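Local coordinates for protein purine nucleoside phosphorylase YlmD (Geobacillus stearothermophilus, PDB 6T1B) that catalyses the zinc-dependent phosphorolysis of adenosine, inosine and S-methyl-5'-thioadenosine to the free base and a ribose 1-phosphate, and also deaminates adenosine, at residues A[106-111]-A[141-146]; A[121-126]-A[264-269]. All blocks are in the same frame, centred on the assembly; numbering follows the deposited sequence.

Interaction 1. Residues A[106-111]-A[141-146]; sequences GVDGLY and LAHAGW. With NOS (inosine), chain B.
Asp108 and His143 lay their flat groups nearly in one plane, carboxylate and imidazole only 17° apart, with the carboxylate at the ND1 edge of the ring. His143 ND1 donates a hydrogen bond to Asp108 OD2 at 2.7 Å, which receives it on its anti lone pair. CG of His143 stands anti to its backbone N (chi1 161°), carrying the ring toward Asp108, and chi2 of -110° turns ND1 to the carboxylate, with NE2 on the catalytic zinc ion, bound also by His81 and Cys126. His143 N also reaches Asp108 O, at 2.9 Å. Asp108 comes just before strand 109-112 and His143 lies in its antiparallel neighbour 138-144, a second-shell carboxylate that probably fixes the rotation of a first-shell ligand. An alanine in place of His143 would probably cost the zinc one of its three protein ligands and leave Asp108 OD2 without its imidazole mate. Inosine O5' lies 3.1 Å from His143 NE2. Farther along, Leu110 and Leu141 exchange two backbone hydrogen bonds, their side chains both touching Leu121 of strand 118-123. Between these pairs Gly109 faces Ala142, CA atoms 4.0 Å apart, which suits glycine, since a CB there would press on Leu141 O and Ala142 CB.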
loop_
_atom_site.group_PDB
_atom_site.type_symbol
_atom_site.label_atom_id
_atom_site.label_comp_id
_atom_site.label_asym_id
_atom_site.label_seq_id
_atom_site.Cartn_x
_atom_site.Cartn_y
_atom_site.Cartn_z
ATOM N N GLY A 106 1.188 -15.657 2.882
ATOM C CA GLY A 106 0.295 -15.476 4.010
ATOM C C GLY A 106 0.358 -14.119 4.676
ATOM O O GLY A 106 -0.174 -13.977 5.784
ATOM N N VAL A 107 1.010 -13.134 4.072
ATOM C CA VAL A 107 1.142 -11.836 4.709
ATOM C C VAL A 107 0.689 -10.733 3.764
ATOM O O VAL A 107 0.700 -10.880 2.537
ATOM C CB VAL A 107 2.556 -11.545 5.267
ATOM C CG1 VAL A 107 3.077 -12.676 6.124
ATOM C CG2 VAL A 107 3.527 -11.237 4.166
ATOM N N ASP A 108 0.359 -9.590 4.367
ATOM C CA ASP A 108 -0.119 -8.411 3.692
ATOM C C ASP A 108 0.735 -7.187 3.982
ATOM O O ASP A 108 0.392 -6.091 3.531
ATOM C CB ASP A 108 -1.592 -8.154 4.054
ATOM C CG ASP A 108 -2.505 -9.126 3.344
ATOM O OD1 ASP A 108 -2.590 -10.282 3.828
ATOM O OD2 ASP A 108 -3.026 -8.714 2.280
ATOM N N GLY A 109 1.829 -7.345 4.696
ATOM C CA GLY A 109 2.755 -6.250 4.856
ATOM C C GLY A 109 4.154 -6.794 5.013
ATOM O O GLY A 109 4.363 -7.944 5.414
ATOM N N LEU A 110 5.119 -5.926 4.721
ATOM C CA LEU A 110 6.523 -6.275 4.781
ATOM C C LEU A 110 7.277 -5.103 5.384
ATOM O O LEU A 110 6.852 -3.950 5.252
ATOM C CB LEU A 110 7.121 -6.505 3.390
ATOM C CG LEU A 110 6.512 -7.633 2.578
ATOM C CD1 LEU A 110 7.047 -7.626 1.158
ATOM C CD2 LEU A 110 6.726 -8.961 3.263
ATOM N N TYR A 111 8.410 -5.389 6.019
ATOM C CA TYR A 111 9.301 -4.299 6.385
ATOM C C TYR A 111 10.740 -4.772 6.314
ATOM O O TYR A 111 11.012 -5.974 6.355
ATOM C CB TYR A 111 9.010 -3.695 7.757
ATOM C CG TYR A 111 9.301 -4.529 8.977
ATOM C CD1 TYR A 111 10.515 -4.420 9.642
ATOM C CD2 TYR A 111 8.331 -5.356 9.514
ATOM C CE1 TYR A 111 10.763 -5.137 10.795
ATOM C CE2 TYR A 111 8.580 -6.064 10.663
ATOM C CZ TYR A 111 9.779 -5.958 11.295
ATOM O OH TYR A 111 9.995 -6.677 12.452
ATOM N N LEU A 141 5.721 -1.435 4.339
ATOM C CA LEU A 141 4.607 -1.221 3.434
ATOM C C LEU A 141 3.543 -2.253 3.751
ATOM O O LEU A 141 3.826 -3.461 3.827
ATOM C CB LEU A 141 5.084 -1.361 1.977
ATOM C CG LEU A 141 4.065 -1.141 0.867
ATOM C CD1 LEU A 141 3.361 0.188 0.954
ATOM C CD2 LEU A 141 4.798 -1.295 -0.479
ATOM N N ALA A 142 2.306 -1.793 3.901
ATOM C CA ALA A 142 1.180 -2.659 4.217
ATOM C C ALA A 142 0.005 -2.401 3.294
ATOM O O ALA A 142 -0.202 -1.279 2.825
ATOM C CB ALA A 142 0.738 -2.474 5.679
ATOM N N HIS A 143 -0.758 -3.471 3.064
ATOM C CA HIS A 143 -1.940 -3.511 2.215
ATOM C C HIS A 143 -3.138 -3.658 3.140
ATOM O O HIS A 143 -3.281 -4.680 3.816
ATOM C CB HIS A 143 -1.782 -4.722 1.285
ATOM C CG HIS A 143 -3.038 -5.213 0.656
ATOM N ND1 HIS A 143 -3.618 -6.412 1.015
ATOM C CD2 HIS A 143 -3.783 -4.730 -0.371
ATOM C CE1 HIS A 143 -4.685 -6.625 0.272
ATOM N NE2 HIS A 143 -4.802 -5.627 -0.594
ATOM N N ALA A 144 -4.000 -2.637 3.171
ATOM C CA ALA A 144 -5.145 -2.632 4.068
ATOM C C ALA A 144 -6.440 -2.368 3.319
ATOM O O ALA A 144 -6.808 -1.218 3.078
ATOM C CB ALA A 144 -4.964 -1.588 5.172
ATOM N N GLY A 145 -7.163 -3.428 2.984
ATOM C CA GLY A 145 -8.568 -3.325 2.674
ATOM C C GLY A 145 -9.364 -3.389 3.954
ATOM O O GLY A 145 -8.828 -3.285 5.059
ATOM N N TRP A 146 -10.680 -3.570 3.820
ATOM C CA TRP A 146 -11.481 -3.562 5.041
ATOM C C TRP A 146 -11.075 -4.697 5.982
ATOM O O TRP A 146 -11.079 -4.524 7.210
ATOM C CB TRP A 146 -12.989 -3.545 4.739
ATOM C CG TRP A 146 -13.631 -4.854 4.341
ATOM C CD1 TRP A 146 -13.894 -5.285 3.084
ATOM C CD2 TRP A 146 -14.117 -5.869 5.221
ATOM N NE1 TRP A 146 -14.493 -6.516 3.116
ATOM C CE2 TRP A 146 -14.656 -6.891 4.422
ATOM C CE3 TRP A 146 -14.152 -6.009 6.610
ATOM C CZ2 TRP A 146 -15.217 -8.036 4.959
ATOM C CZ3 TRP A 146 -14.715 -7.156 7.144
ATOM C CH2 TRP A 146 -15.239 -8.152 6.316
HETATM N N9 NOS B . -3.304 -9.723 -6.707
HETATM C C4 NOS B . -2.032 -9.647 -6.276
HETATM N N3 NOS B . -1.415 -9.473 -4.940
HETATM C C2 NOS B . 0.016 -9.478 -4.818
HETATM N N1 NOS B . 0.864 -9.645 -5.964
HETATM C C6 NOS B . 0.330 -9.814 -7.262
HETATM O O6 NOS B . 1.093 -9.935 -8.181
HETATM C C5 NOS B . -1.208 -9.804 -7.365
HETATM N N7 NOS B . -1.969 -9.907 -8.410
HETATM C C8 NOS B . -3.245 -9.872 -8.035
HETATM C "C5'" NOS B . -4.131 -6.773 -3.688
HETATM O "O5'" NOS B . -4.793 -5.511 -3.663
HETATM C "C4'" NOS B . -5.025 -7.841 -4.267
HETATM O "O4'" NOS B . -4.564 -8.144 -5.603
HETATM C "C1'" NOS B . -4.424 -9.540 -5.765
HETATM C "C2'" NOS B . -4.254 -10.125 -4.367
HETATM O "O2'" NOS B . -4.746 -11.458 -4.323
HETATM C "C3'" NOS B . -5.072 -9.164 -3.502
HETATM O "O3'" NOS B . -6.434 -9.620 -3.436
#

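Interaction 2. Residues A[121-126]-A[264-269]; sequences LCFADC and MLAFIG. With NOS (inosine), chain B.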
loop_
_atom_site.group_PDB
_atom_site.type_symbol
_atom_site.label_atom_id
_atom_site.label_comp_id
_atom_site.label_asym_id
_atom_site.label_seq_id
_atom_site.Cartn_x
_atom_site.Cartn_y
_atom_site.Cartn_z
ATOM N N LEU A 121 4.131 -4.072 -3.260
ATOM C CA LEU A 121 2.796 -4.609 -3.035
ATOM C C LEU A 121 1.818 -4.033 -4.070
ATOM O O LEU A 121 1.996 -2.900 -4.536
ATOM C CB LEU A 121 2.299 -4.315 -1.608
ATOM C CG LEU A 121 2.805 -5.247 -0.506
ATOM C CD1 LEU A 121 4.260 -5.127 -0.083
ATOM C CD2 LEU A 121 1.908 -5.092 0.730
ATOM N N CYS A 122 0.799 -4.821 -4.410
ATOM C CA CYS A 122 -0.141 -4.468 -5.455
ATOM C C CYS A 122 -1.433 -3.904 -4.898
ATOM O O CYS A 122 -1.913 -4.381 -3.856
ATOM C CB CYS A 122 -0.476 -5.720 -6.258
ATOM S SG CYS A 122 0.831 -6.257 -7.378
ATOM N N PHE A 123 -2.020 -2.938 -5.625
ATOM C CA PHE A 123 -3.175 -2.197 -5.153
ATOM C C PHE A 123 -4.095 -1.826 -6.306
ATOM O O PHE A 123 -3.635 -1.477 -7.396
ATOM C CB PHE A 123 -2.733 -0.896 -4.477
ATOM C CG PHE A 123 -2.056 -1.140 -3.194
ATOM C CD1 PHE A 123 -2.798 -1.254 -2.035
ATOM C CD2 PHE A 123 -0.702 -1.371 -3.147
ATOM C CE1 PHE A 123 -2.186 -1.547 -0.828
ATOM C CE2 PHE A 123 -0.088 -1.671 -1.936
ATOM C CZ PHE A 123 -0.835 -1.767 -0.786
ATOM N N ALA A 124 -5.409 -1.800 -6.038
ATOM C CA ALA A 124 -6.390 -1.200 -6.936
ATOM C C ALA A 124 -7.673 -0.862 -6.173
ATOM O O ALA A 124 -8.761 -1.290 -6.536
ATOM C CB ALA A 124 -6.683 -2.105 -8.122
ATOM N N ASP A 125 -7.504 -0.118 -5.078
ATOM C CA ASP A 125 -8.564 0.451 -4.248
ATOM C C ASP A 125 -8.147 0.366 -2.765
ATOM O O ASP A 125 -8.440 1.268 -1.989
ATOM C CB ASP A 125 -9.928 -0.223 -4.357
ATOM C CG ASP A 125 -10.744 0.216 -5.564
ATOM O OD1 ASP A 125 -11.732 -0.489 -5.805
ATOM O OD2 ASP A 125 -10.461 1.252 -6.235
ATOM N N CYS A 126 -7.490 -0.715 -2.361
ATOM C CA CYS A 126 -7.156 -0.905 -0.947
ATOM C C CYS A 126 -6.095 0.108 -0.545
ATOM O O CYS A 126 -5.398 0.672 -1.378
ATOM C CB CYS A 126 -6.692 -2.333 -0.713
ATOM S SG CYS A 126 -8.011 -3.563 -0.952
ATOM N N MET A 264 -1.845 -1.443 -9.599
ATOM C CA MET A 264 -0.691 -0.588 -9.420
ATOM C C MET A 264 0.261 -1.251 -8.419
ATOM O O MET A 264 -0.142 -2.102 -7.634
ATOM C CB MET A 264 -1.101 0.758 -8.850
ATOM C CG MET A 264 -1.991 1.627 -9.727
ATOM S SD MET A 264 -3.754 1.282 -9.659
ATOM C CE MET A 264 -4.185 1.891 -8.022
ATOM N N LEU A 265 1.526 -0.842 -8.453
ATOM C CA LEU A 265 2.496 -1.286 -7.465
ATOM C C LEU A 265 2.817 -0.100 -6.563
ATOM O O LEU A 265 3.187 0.975 -7.061
ATOM C CB LEU A 265 3.794 -1.720 -8.121
ATOM C CG LEU A 265 4.735 -2.557 -7.268
ATOM C CD1 LEU A 265 4.192 -3.997 -7.197
ATOM C CD2 LEU A 265 6.150 -2.491 -7.775
ATOM N N ALA A 266 2.672 -0.305 -5.267
ATOM C CA ALA A 266 3.253 0.569 -4.255
ATOM C C ALA A 266 4.609 -0.008 -3.893
ATOM O O ALA A 266 4.778 -1.230 -3.799
ATOM C CB ALA A 266 2.384 0.592 -3.003
ATOM N N PHE A 267 5.579 0.874 -3.690
ATOM C CA PHE A 267 6.926 0.389 -3.448
ATOM C C PHE A 267 7.637 1.317 -2.485
ATOM O O PHE A 267 7.357 2.524 -2.426
ATOM C CB PHE A 267 7.725 0.243 -4.746
ATOM C CG PHE A 267 7.702 1.474 -5.604
ATOM C CD1 PHE A 267 8.641 2.480 -5.444
ATOM C CD2 PHE A 267 6.718 1.637 -6.570
ATOM C CE1 PHE A 267 8.601 3.611 -6.238
ATOM C CE2 PHE A 267 6.694 2.767 -7.359
ATOM C CZ PHE A 267 7.613 3.761 -7.177
ATOM N N ILE A 268 8.523 0.736 -1.691
ATOM C CA ILE A 268 9.429 1.529 -0.863
ATOM C C ILE A 268 10.714 0.745 -0.632
ATOM O O ILE A 268 10.696 -0.463 -0.358
ATOM C CB ILE A 268 8.754 1.964 0.454
ATOM C CG1 ILE A 268 9.637 2.934 1.249
ATOM C CG2 ILE A 268 8.390 0.760 1.340
ATOM C CD1 ILE A 268 8.902 3.635 2.400
ATOM N N GLY A 269 11.836 1.455 -0.685
ATOM C CA GLY A 269 13.139 0.862 -0.438
ATOM C C GLY A 269 14.178 1.955 -0.322
ATOM O O GLY A 269 13.897 3.123 -0.611
HETATM N N9 NOS B . -3.304 -9.723 -6.707
HETATM C C4 NOS B . -2.032 -9.647 -6.276
HETATM N N3 NOS B . -1.415 -9.473 -4.940
HETATM C C2 NOS B . 0.016 -9.478 -4.818
HETATM N N1 NOS B . 0.864 -9.645 -5.964
HETATM C C6 NOS B . 0.330 -9.814 -7.262
HETATM O O6 NOS B . 1.093 -9.935 -8.181
HETATM C C5 NOS B . -1.208 -9.804 -7.365
HETATM N N7 NOS B . -1.969 -9.907 -8.410
HETATM C C8 NOS B . -3.245 -9.872 -8.035
HETATM C "C5'" NOS B . -4.131 -6.773 -3.688
HETATM O "O5'" NOS B . -4.793 -5.511 -3.663
HETATM C "C4'" NOS B . -5.025 -7.841 -4.267
HETATM O "O4'" NOS B . -4.564 -8.144 -5.603
HETATM C "C1'" NOS B . -4.424 -9.540 -5.765
HETATM C "C2'" NOS B . -4.254 -10.125 -4.367
HETATM O "O2'" NOS B . -4.746 -11.458 -4.323
HETATM C "C3'" NOS B . -5.072 -9.164 -3.502
HETATM O "O3'" NOS B . -6.434 -9.620 -3.436
#
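Phe123 and Ala266 make the tight side-chain meeting of this contact: the methyl CB of Ala266 lies 3.5 Å from Phe123 CE2, approaching the ring obliquely. Alanine suits the place because a short side chain lets the phenyl lie close to strand 264-269. Phe123 CG is anti to its own carbonyl carbon (chi1 -70°), which brings the CD2-CE2 side of the ring to the Ala266 methyl. Met264 shares that face; its chain bends at chi2 and chi3 and brings CE within 3.5 Å of Phe123 O and alongside Ala124 CA, a curl that a flexible thioether can make. The antiparallel backbones are joined by four hydrogen bonds, Leu121 with Ala266 and Phe123 with Met264 each exchanging two. Cys122 and Leu265 form the non-hydrogen-bonded pair between them, and here the packing is looser: Cys122 SG stays 4.1 Å from Leu265 CD1. Their face is turned toward the substrate at Cys122 and is no solvent side, since all the touching residues are buried. Cys122 SG lies 3.6 Å from C6 of the inosine base, while Cys122 O accepts a hydrogen bond from the ribose O5' at 3.1 Å. Beyond Phe123 the chain leaves the sheet, and Cys126 goes on to the catalytic zinc. Strand 264-269 runs between 118-123 and 25-29 in a mixed sheet; helix 53-67 covers the face of Cys122 and Leu265, and strand 138-144 packs on that of Leu121 and Ala266.

Overall arrangement
Both interactions are buried antiparallel strand pairings near the centre of the chain, but they belong to different mixed sheets. Strand 109-112 is followed in sequence by 118-123, so the chain passes from the sheet of interaction 1 into that of interaction 2. The sheets pack on each other directly, with Leu141 CD2 3.3 Å from Ala266 O and His143 CD2 3.6 Å from Phe123 CE1. Their chemistry differs: interaction 1 adds a directional carboxylate–imidazole hydrogen bond at its zinc end, whereas the side chains of interaction 2 meet chiefly through apolar contacts. Inosine touches both, and the zinc draws His143 from one and Cys126 from the other.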